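Local coordinates for protein chlorite dismutase (Nitrobacter winogradskyi, PDB 3QPI) that binds heme b and, as a chlorite dismutase, splits chlorite into chloride and molecular oxygen, at residues A[84-89]-A[176-181]. Numbering follows the deposited sequence.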
# COMPACT_ATOMS: atom_id res chain seq x y z
N ARG A 84 -4.47 -7.78 -11.77
CA ARG A 84 -4.70 -8.13 -10.37
C ARG A 84 -4.14 -6.98 -9.58
O ARG A 84 -3.22 -6.28 -10.04
CB ARG A 84 -4.00 -9.45 -9.98
CG ARG A 84 -4.59 -10.73 -10.65
CD ARG A 84 -6.01 -11.04 -10.17
NE ARG A 84 -6.62 -12.15 -10.91
CZ ARG A 84 -7.30 -12.03 -12.06
NH1 ARG A 84 -7.46 -10.83 -12.65
NH2 ARG A 84 -7.83 -13.10 -12.63
N ALA A 85 -4.69 -6.76 -8.40
CA ALA A 85 -4.24 -5.65 -7.58
C ALA A 85 -4.49 -5.93 -6.11
O ALA A 85 -5.24 -6.87 -5.74
CB ALA A 85 -4.96 -4.36 -8.02
N ALA A 86 -3.85 -5.13 -5.27
CA ALA A 86 -4.05 -5.19 -3.83
C ALA A 86 -4.14 -3.79 -3.25
O ALA A 86 -3.42 -2.87 -3.66
CB ALA A 86 -2.91 -5.97 -3.14
N LEU A 87 -5.03 -3.64 -2.29
CA LEU A 87 -5.14 -2.43 -1.51
C LEU A 87 -4.87 -2.83 -0.06
O LEU A 87 -5.60 -3.66 0.51
CB LEU A 87 -6.54 -1.84 -1.68
CG LEU A 87 -6.87 -0.61 -0.80
CD1 LEU A 87 -5.96 0.56 -1.11
CD2 LEU A 87 -8.30 -0.23 -1.01
N ILE A 88 -3.83 -2.27 0.54
CA ILE A 88 -3.48 -2.57 1.93
C ILE A 88 -3.42 -1.29 2.77
O ILE A 88 -2.40 -0.57 2.76
CB ILE A 88 -2.17 -3.37 2.03
CG1 ILE A 88 -2.26 -4.67 1.19
CG2 ILE A 88 -1.84 -3.71 3.50
CD1 ILE A 88 -0.92 -5.38 1.05
N PRO A 89 -4.51 -0.98 3.49
CA PRO A 89 -4.58 0.15 4.42
C PRO A 89 -3.77 -0.17 5.67
O PRO A 89 -3.85 -1.30 6.17
CB PRO A 89 -6.07 0.25 4.77
CG PRO A 89 -6.78 -0.64 3.74
CD PRO A 89 -5.80 -1.69 3.39
N ASP A 176 -6.05 -6.70 4.51
CA ASP A 176 -5.67 -7.24 3.22
C ASP A 176 -6.88 -7.24 2.25
O ASP A 176 -7.82 -8.03 2.40
CB ASP A 176 -5.13 -8.66 3.41
CG ASP A 176 -3.61 -8.72 3.35
OD1 ASP A 176 -2.98 -7.76 2.86
OD2 ASP A 176 -3.04 -9.74 3.79
N ILE A 177 -6.86 -6.34 1.27
CA ILE A 177 -7.85 -6.36 0.19
C ILE A 177 -7.21 -6.79 -1.12
O ILE A 177 -6.17 -6.25 -1.51
CB ILE A 177 -8.51 -4.97 0.03
CG1 ILE A 177 -9.09 -4.51 1.38
CG2 ILE A 177 -9.62 -5.02 -1.02
CD1 ILE A 177 -9.51 -3.10 1.40
N ARG A 178 -7.80 -7.78 -1.80
CA ARG A 178 -7.27 -8.20 -3.10
C ARG A 178 -8.30 -8.01 -4.21
O ARG A 178 -9.49 -8.27 -4.01
CB ARG A 178 -6.81 -9.67 -3.07
CG ARG A 178 -5.67 -9.94 -2.07
CD ARG A 178 -4.39 -9.17 -2.43
NE ARG A 178 -3.31 -9.46 -1.49
CZ ARG A 178 -3.06 -8.76 -0.38
NH1 ARG A 178 -3.80 -7.69 -0.05
NH2 ARG A 178 -2.06 -9.13 0.42
N LEU A 179 -7.84 -7.62 -5.39
CA LEU A 179 -8.73 -7.26 -6.50
C LEU A 179 -8.38 -7.95 -7.80
O LEU A 179 -7.23 -8.31 -8.04
CB LEU A 179 -8.65 -5.75 -6.78
CG LEU A 179 -8.91 -4.70 -5.71
CD1 LEU A 179 -10.28 -4.90 -5.06
CD2 LEU A 179 -7.74 -4.68 -4.65
N ALA A 180 -9.40 -8.04 -8.67
CA ALA A 180 -9.25 -8.47 -10.05
C ALA A 180 -9.92 -7.43 -10.95
O ALA A 180 -11.01 -6.94 -10.65
CB ALA A 180 -9.90 -9.84 -10.26
N ARG A 181 -9.25 -7.08 -12.05
CA ARG A 181 -9.76 -6.04 -12.93
C ARG A 181 -11.13 -6.46 -13.51
O ARG A 181 -11.29 -7.57 -14.05
CB ARG A 181 -8.77 -5.72 -14.04
CG ARG A 181 -9.12 -4.44 -14.81
CD ARG A 181 -7.85 -3.69 -15.26
NE ARG A 181 -7.46 -4.11 -16.62
CZ ARG A 181 -6.21 -4.19 -17.06
NH1 ARG A 181 -5.18 -3.90 -16.26
NH2 ARG A 181 -5.98 -4.57 -18.31
O HOH W 1 -9.49 -9.52 -14.52
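Arg178 bends at its second torsion (chi2 -63°) and lays its side chain across Ala86 of the neighbouring antiparallel strand, CD lying 3.6 Å from Ala86 CB. Its NH1 then donates to Ile177 O at 3.1 Å, a nearly straight bond that lies in the guanidinium plane but comes from above the plane of the carbonyl; Leu87 N donates to the same oxygen from the opposite face. Asp176 OD1 receives both NH1 and NH2 in two weak, bent bonds, forming a salt bridge, while Arg163 and Glu156 of helix 152-163 pair with Asp176 OD2 and Arg178 NE. Ile88 lies alongside Asp176, its CG1 3.6 Å from OD1, and crosses the arginine at an angle. With an alanine at Arg178, Glu156 is likely to lose its mate, Asp176 OD1 its salt bridge to this guanidinium and Ile177 O its second donor, and a gap would probably open beside the Ala86 methyl. Farther along this face, Ala180 CB sits over one face of the Arg84 guanidinium, and a water links Arg84 NH1 to Arg181 O. The other face is apolar: Leu87 and Ile177 run side by side, CD2 to CD1 at 3.9 Å, and Leu179 CD2 tucks in near Leu87 N at 3.7 Å. Paired backbone bonds at Ala85-Leu179 and Leu87-Ile177 join these central strands of the ferredoxin-like sheet of the dimeric alpha-beta barrel clan, whose helix-covered face brings Ile88 against the heme.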